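Local coordinates for protein heterodimeric restriction endonuclease R.BspD6I small subunit (Bacillus sp., PDB 2P14) that serves as the catalytic subunit of a heterodimeric type IIS restriction endonuclease, probably cleaving DNA in complex with a site-specific nickase subunit, at residues F7-E12 and Q137-V142; F21-Y26 and G48-N53. All blocks are in the same frame, centred on the assembly; numbering follows the deposited sequence.

Contact 1 of 2, residues F7-E12 and Q137-V142; sequences FYEEVE and QFKKLV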
loop_
_atom_site.group_PDB
_atom_site.type_symbol
_atom_site.label_atom_id
_atom_site.label_comp_id
_atom_site.label_asym_id
_atom_site.label_seq_id
_atom_site.Cartn_x
_atom_site.Cartn_y
_atom_site.Cartn_z
ATOM N N PHE A 7 -5.611 0.026 -15.623
ATOM C CA PHE A 7 -5.469 -1.442 -15.605
ATOM C C PHE A 7 -6.032 -2.065 -14.321
ATOM O O PHE A 7 -6.435 -3.229 -14.309
ATOM C CB PHE A 7 -4.035 -1.918 -15.879
ATOM C CG PHE A 7 -3.921 -3.427 -16.026
ATOM C CD1 PHE A 7 -4.269 -4.052 -17.215
ATOM C CD2 PHE A 7 -3.445 -4.192 -14.967
ATOM C CE1 PHE A 7 -4.173 -5.453 -17.348
ATOM C CE2 PHE A 7 -3.354 -5.593 -15.079
ATOM C CZ PHE A 7 -3.709 -6.216 -16.261
ATOM N N TYR A 8 -6.085 -1.316 -13.230
ATOM C CA TYR A 8 -6.754 -1.859 -12.034
ATOM C C TYR A 8 -8.154 -2.381 -12.312
ATOM O O TYR A 8 -8.609 -3.306 -11.645
ATOM C CB TYR A 8 -6.833 -0.818 -10.909
ATOM C CG TYR A 8 -5.562 -0.665 -10.108
ATOM C CD1 TYR A 8 -4.853 0.555 -10.103
ATOM C CD2 TYR A 8 -5.067 -1.725 -9.339
ATOM C CE1 TYR A 8 -3.707 0.732 -9.339
ATOM C CE2 TYR A 8 -3.885 -1.559 -8.588
ATOM C CZ TYR A 8 -3.226 -0.337 -8.593
ATOM O OH TYR A 8 -2.109 -0.181 -7.835
ATOM N N GLU A 9 -8.824 -1.825 -13.327
ATOM C CA GLU A 9 -10.199 -2.241 -13.630
ATOM C C GLU A 9 -10.222 -3.523 -14.475
ATOM O O GLU A 9 -11.307 -4.072 -14.737
ATOM C CB GLU A 9 -10.981 -1.090 -14.306
ATOM C CG GLU A 9 -10.894 0.237 -13.533
ATOM C CD GLU A 9 -11.164 0.069 -12.035
ATOM O OE1 GLU A 9 -11.967 -0.818 -11.659
ATOM O OE2 GLU A 9 -10.536 0.799 -11.215
ATOM N N GLU A 10 -9.044 -4.004 -14.877
ATOM C CA GLU A 10 -8.916 -5.268 -15.641
ATOM C C GLU A 10 -8.326 -6.398 -14.806
ATOM O O GLU A 10 -8.378 -7.551 -15.192
ATOM C CB GLU A 10 -8.075 -5.087 -16.903
ATOM C CG GLU A 10 -8.514 -3.954 -17.801
ATOM C CD GLU A 10 -9.997 -4.047 -18.220
ATOM O OE1 GLU A 10 -10.477 -5.166 -18.531
ATOM O OE2 GLU A 10 -10.680 -3.004 -18.233
ATOM N N VAL A 11 -7.789 -6.071 -13.642
ATOM C CA VAL A 11 -7.094 -7.062 -12.805
ATOM C C VAL A 11 -7.978 -8.292 -12.533
ATOM O O VAL A 11 -7.506 -9.440 -12.547
ATOM C CB VAL A 11 -6.626 -6.392 -11.494
ATOM C CG1 VAL A 11 -6.394 -7.413 -10.364
ATOM C CG2 VAL A 11 -5.399 -5.545 -11.751
ATOM N N GLU A 12 -9.272 -8.061 -12.276
ATOM C CA GLU A 12 -10.154 -9.179 -11.872
ATOM C C GLU A 12 -10.492 -10.133 -13.007
ATOM O O GLU A 12 -11.042 -11.212 -12.773
ATOM C CB GLU A 12 -11.407 -8.694 -11.102
ATOM C CG GLU A 12 -10.975 -7.751 -9.953
ATOM C CD GLU A 12 -11.773 -7.856 -8.671
ATOM O OE1 GLU A 12 -12.556 -6.923 -8.389
ATOM O OE2 GLU A 12 -11.578 -8.843 -7.926
ATOM N N GLN A 137 -8.994 5.526 -3.843
ATOM C CA GLN A 137 -8.225 6.536 -3.114
ATOM C C GLN A 137 -6.785 6.615 -3.612
ATOM O O GLN A 137 -6.232 7.700 -3.771
ATOM C CB GLN A 137 -8.231 6.222 -1.611
ATOM C CG GLN A 137 -9.610 6.422 -0.978
ATOM C CD GLN A 137 -9.747 5.753 0.356
ATOM O OE1 GLN A 137 -8.860 5.019 0.820
ATOM N NE2 GLN A 137 -10.890 5.997 1.007
ATOM N N PHE A 138 -6.175 5.460 -3.852
ATOM C CA PHE A 138 -4.802 5.419 -4.322
ATOM C C PHE A 138 -4.695 6.047 -5.717
ATOM O O PHE A 138 -3.732 6.791 -5.993
ATOM C CB PHE A 138 -4.351 3.953 -4.330
ATOM C CG PHE A 138 -2.926 3.755 -4.755
ATOM C CD1 PHE A 138 -1.889 4.402 -4.075
ATOM C CD2 PHE A 138 -2.617 2.897 -5.828
ATOM C CE1 PHE A 138 -0.536 4.199 -4.456
ATOM C CE2 PHE A 138 -1.300 2.689 -6.208
ATOM C CZ PHE A 138 -0.272 3.338 -5.544
ATOM N N LYS A 139 -5.665 5.753 -6.587
ATOM C CA LYS A 139 -5.644 6.376 -7.921
ATOM C C LYS A 139 -5.729 7.887 -7.791
ATOM O O LYS A 139 -5.000 8.618 -8.479
ATOM C CB LYS A 139 -6.817 5.937 -8.769
ATOM C CG LYS A 139 -6.843 4.518 -9.219
ATOM C CD LYS A 139 -8.058 4.453 -10.114
ATOM C CE LYS A 139 -8.269 3.117 -10.693
ATOM N NZ LYS A 139 -9.436 3.159 -11.640
ATOM N N LYS A 140 -6.630 8.364 -6.927
ATOM C CA LYS A 140 -6.760 9.811 -6.686
ATOM C C LYS A 140 -5.430 10.399 -6.219
ATOM O O LYS A 140 -4.979 11.402 -6.772
ATOM C CB LYS A 140 -7.886 10.140 -5.695
ATOM C CG LYS A 140 -9.219 10.343 -6.335
ATOM C CD LYS A 140 -10.097 11.227 -5.449
ATOM C CE LYS A 140 -11.180 11.978 -6.241
ATOM N NZ LYS A 140 -12.446 11.187 -6.301
ATOM N N LEU A 141 -4.770 9.745 -5.259
ATOM C CA LEU A 141 -3.484 10.170 -4.744
ATOM C C LEU A 141 -2.421 10.260 -5.839
ATOM O O LEU A 141 -1.700 11.253 -5.926
ATOM C CB LEU A 141 -3.012 9.263 -3.605
ATOM C CG LEU A 141 -1.612 9.532 -3.047
ATOM C CD1 LEU A 141 -1.473 10.989 -2.552
ATOM C CD2 LEU A 141 -1.304 8.546 -1.935
ATOM N N VAL A 142 -2.337 9.239 -6.676
ATOM C CA VAL A 142 -1.327 9.235 -7.746
ATOM C C VAL A 142 -1.609 10.377 -8.738
ATOM O O VAL A 142 -0.670 11.067 -9.153
ATOM C CB VAL A 142 -1.271 7.839 -8.475
ATOM C CG1 VAL A 142 -0.290 7.884 -9.686
ATOM C CG2 VAL A 142 -0.829 6.742 -7.504
#

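Contact 2 of 2, residues F21-Y26 and G48-N53; sequences FEWNTY and GHPIGN. With SO4 (sulfate ion), chain B.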
loop_
_atom_site.group_PDB
_atom_site.type_symbol
_atom_site.label_atom_id
_atom_site.label_comp_id
_atom_site.label_asym_id
_atom_site.label_seq_id
_atom_site.Cartn_x
_atom_site.Cartn_y
_atom_site.Cartn_z
ATOM N N PHE A 21 -2.727 -7.790 -9.290
ATOM C CA PHE A 21 -2.995 -6.629 -8.426
ATOM C C PHE A 21 -1.704 -6.130 -7.810
ATOM O O PHE A 21 -1.397 -4.919 -7.861
ATOM C CB PHE A 21 -4.012 -7.045 -7.356
ATOM C CG PHE A 21 -4.574 -5.915 -6.554
ATOM C CD1 PHE A 21 -5.164 -4.820 -7.170
ATOM C CD2 PHE A 21 -4.530 -5.967 -5.171
ATOM C CE1 PHE A 21 -5.712 -3.778 -6.386
ATOM C CE2 PHE A 21 -5.051 -4.934 -4.390
ATOM C CZ PHE A 21 -5.662 -3.855 -4.992
ATOM N N GLU A 22 -0.904 -7.034 -7.243
ATOM C CA GLU A 22 0.386 -6.617 -6.645
ATOM C C GLU A 22 1.325 -6.108 -7.740
ATOM O O GLU A 22 1.988 -5.067 -7.586
ATOM C CB GLU A 22 1.023 -7.739 -5.797
ATOM C CG GLU A 22 1.511 -8.964 -6.554
ATOM C CD GLU A 22 1.953 -10.098 -5.620
ATOM O OE1 GLU A 22 2.039 -9.876 -4.398
ATOM O OE2 GLU A 22 2.236 -11.206 -6.145
ATOM N N TRP A 23 1.330 -6.786 -8.885
ATOM C CA TRP A 23 2.163 -6.339 -9.990
ATOM C C TRP A 23 1.804 -4.943 -10.492
ATOM O O TRP A 23 2.699 -4.109 -10.735
ATOM C CB TRP A 23 2.060 -7.350 -11.135
ATOM C CG TRP A 23 2.729 -6.927 -12.420
ATOM C CD1 TRP A 23 4.068 -6.901 -12.684
ATOM C CD2 TRP A 23 2.076 -6.462 -13.616
ATOM N NE1 TRP A 23 4.291 -6.481 -13.984
ATOM C CE2 TRP A 23 3.091 -6.202 -14.577
ATOM C CE3 TRP A 23 0.729 -6.289 -13.984
ATOM C CZ2 TRP A 23 2.798 -5.756 -15.878
ATOM C CZ3 TRP A 23 0.440 -5.829 -15.256
ATOM C CH2 TRP A 23 1.472 -5.568 -16.196
ATOM N N ASN A 24 0.507 -4.655 -10.584
ATOM C CA ASN A 24 0.099 -3.375 -11.112
ATOM C C ASN A 24 0.493 -2.253 -10.143
ATOM O O ASN A 24 0.884 -1.138 -10.573
ATOM C CB ASN A 24 -1.390 -3.325 -11.375
ATOM C CG ASN A 24 -1.727 -2.261 -12.393
ATOM O OD1 ASN A 24 -1.071 -2.180 -13.447
ATOM N ND2 ASN A 24 -2.720 -1.428 -12.094
ATOM N N THR A 25 0.426 -2.573 -8.861
ATOM C CA THR A 25 0.806 -1.614 -7.834
ATOM C C THR A 25 2.335 -1.335 -7.902
ATOM O O THR A 25 2.799 -0.195 -7.811
ATOM C CB THR A 25 0.346 -2.117 -6.467
ATOM O OG1 THR A 25 -1.066 -2.345 -6.497
ATOM C CG2 THR A 25 0.681 -1.061 -5.399
ATOM N N TYR A 26 3.135 -2.383 -8.047
ATOM C CA TYR A 26 4.560 -2.232 -8.336
ATOM C C TYR A 26 4.806 -1.336 -9.570
ATOM O O TYR A 26 5.691 -0.471 -9.529
ATOM C CB TYR A 26 5.131 -3.641 -8.537
ATOM C CG TYR A 26 6.414 -3.721 -9.331
ATOM C CD1 TYR A 26 7.656 -3.465 -8.746
ATOM C CD2 TYR A 26 6.369 -4.068 -10.681
ATOM C CE1 TYR A 26 8.840 -3.557 -9.496
ATOM C CE2 TYR A 26 7.536 -4.166 -11.425
ATOM C CZ TYR A 26 8.748 -3.894 -10.844
ATOM O OH TYR A 26 9.881 -4.024 -11.631
ATOM N N GLY A 48 6.743 -11.586 -19.266
ATOM C CA GLY A 48 6.659 -10.392 -18.427
ATOM C C GLY A 48 5.388 -10.352 -17.581
ATOM O O GLY A 48 5.083 -9.321 -16.985
ATOM N N HIS A 49 4.633 -11.451 -17.573
ATOM C CA HIS A 49 3.429 -11.596 -16.732
ATOM C C HIS A 49 3.809 -11.957 -15.305
ATOM O O HIS A 49 4.663 -12.809 -15.088
ATOM C CB HIS A 49 2.513 -12.701 -17.270
ATOM C CG HIS A 49 1.617 -12.257 -18.382
ATOM N ND1 HIS A 49 2.096 -11.803 -19.594
ATOM C CD2 HIS A 49 0.266 -12.179 -18.458
ATOM C CE1 HIS A 49 1.079 -11.468 -20.371
ATOM N NE2 HIS A 49 -0.044 -11.692 -19.707
ATOM N N PRO A 50 3.142 -11.332 -14.319
ATOM C CA PRO A 50 3.412 -11.701 -12.942
ATOM C C PRO A 50 2.870 -13.107 -12.711
ATOM O O PRO A 50 1.774 -13.449 -13.184
ATOM C CB PRO A 50 2.606 -10.664 -12.136
ATOM C CG PRO A 50 1.455 -10.304 -13.072
ATOM C CD PRO A 50 2.089 -10.297 -14.431
ATOM N N ILE A 51 3.646 -13.907 -11.984
ATOM C CA ILE A 51 3.268 -15.292 -11.696
ATOM C C ILE A 51 3.401 -15.671 -10.222
ATOM O O ILE A 51 3.377 -16.844 -9.890
ATOM C CB ILE A 51 4.020 -16.332 -12.610
ATOM C CG1 ILE A 51 5.538 -16.120 -12.591
ATOM C CG2 ILE A 51 3.463 -16.318 -14.025
ATOM C CD1 ILE A 51 6.221 -16.605 -11.363
ATOM N N GLY A 52 3.503 -14.683 -9.330
ATOM C CA GLY A 52 3.520 -14.955 -7.903
ATOM C C GLY A 52 4.869 -15.502 -7.469
ATOM O O GLY A 52 5.908 -14.892 -7.757
ATOM N N ASN A 53 4.866 -16.671 -6.840
ATOM C CA ASN A 53 6.092 -17.273 -6.312
ATOM C C ASN A 53 6.787 -16.359 -5.289
ATOM O O ASN A 53 8.011 -16.190 -5.289
ATOM C CB ASN A 53 7.061 -17.701 -7.427
ATOM C CG ASN A 53 6.621 -18.983 -8.122
ATOM O OD1 ASN A 53 5.686 -19.661 -7.674
ATOM N ND2 ASN A 53 7.287 -19.321 -9.215
HETATM S S SO4 B . 2.471 -17.262 -4.668
HETATM O O1 SO4 B . 1.120 -16.886 -4.243
HETATM O O2 SO4 B . 3.034 -18.300 -3.790
HETATM O O3 SO4 B . 3.285 -16.042 -4.576
HETATM O O4 SO4 B . 2.407 -17.750 -6.061
HETATM O O HOH W 1 2.596 -11.693 -8.779
#

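Contact 1 of 2, residues F7-E12 and Q137-V142
Glu9 and Lys139 supply the charged part of this contact, a salt bridge in which Lys139 NZ lies 2.6 Å from Glu9 OE2. The lysine runs fully extended from CG to its ammonium group, while the glutamate turns back at chi2 (-48°) to meet it. The ammonium comes to the anti side of OE2, 17° out of the carboxylate plane. This pair lies toward solvent, and the lysine's last methylene lies beside the root of the tyrosine, Lys139 CE 4.2 Å from Tyr8 CB.

Farther inside, the contact is aromatic. Within what is probably a PD-(D/E)XK nuclease core, helix 135-146 directly follows the edge strand 130-134, and Phe138 points from it toward the loop after the first helix. The side chains of Tyr8 and Phe138 cross at about a right angle. Tyr8 OH sits near the plane of the phenylalanine ring at its edge, 3.4 Å from Phe138 CE2. The hydroxyl probably also hydrogen-bonds to Thr25 OG1. One turn on, Val142 CG2 lies 3.9 Å above the plane of the Phe138 ring, offset toward its rim, and both aromatic side chains rest on Leu109 of strand 104-110.

Contact 2 of 2, residues F21-Y26 and G48-N53
Trp23 and Pro50 mark the closest backbone approach between helix 17-32 and the short, weakly bonded strand 50-52, with their CA atoms 6.2 Å apart. Both side chains point across the gap and meet at about a right angle. Trp23 CG stands anti to the backbone N; this chi1 of 172° sends the indole toward the proline, and the rotation about CB-CG turns one face to it. Pro50 CD lies over the five-membered ring, 4.0 Å from its centroid and 14° off the normal, a CH-pi contact. Alongside it, Pro50 CB packs against Trp23 CB at 3.5 Å, so the pyrrolidine covers the root of the side chain as well as part of the ring.

The strand belongs to a small two-stranded antiparallel unit: Ile51 and Gly52 make backbone hydrogen bonds to Lys43. Pro50 starts this strand, which lies in the chain between strands 37-40 and 61-64 of the main mixed sheet. Polar bridging is left to water. One molecule donates to Glu22 OE2 at 2.7 Å and weakly accepts from Gly52 N at 3.2 Å; the glutamate side chain also touches Phe42 and Asp60. Just beyond, the turn of the backbone holds a sulfate, probably taken from the crystallisation liquor. Asn53 N gives SO4 O4 a nearly straight bond of 2.8 Å (163°), and Ala54 N binds the same ion.

Inside the helix, Phe21 O accepts two donors of Thr25 from opposite faces of its carbonyl plane: the backbone N, and OG1 at 2.9 Å.

From the N terminus, the chain leaves helix 2-7, enters the first half of contact 1 at 7-12 and then forms helix 17-32, whose segment 21-26 begins contact 2. That contact closes a short loop at 48-53, after strands 37-40 and 43-44. The chain next lays down the remaining strands of the mixed sheet, and contact 1 closes only at 137-142. Contact 2 is thus nested inside contact 1, their centres about 14 Å apart. They touch directly: the Tyr8 ring packs on Phe21 and Asn24. Helix 17-32 thus packs against both the N-terminal loop, itself joined to helix 135-146, and the small antiparallel unit.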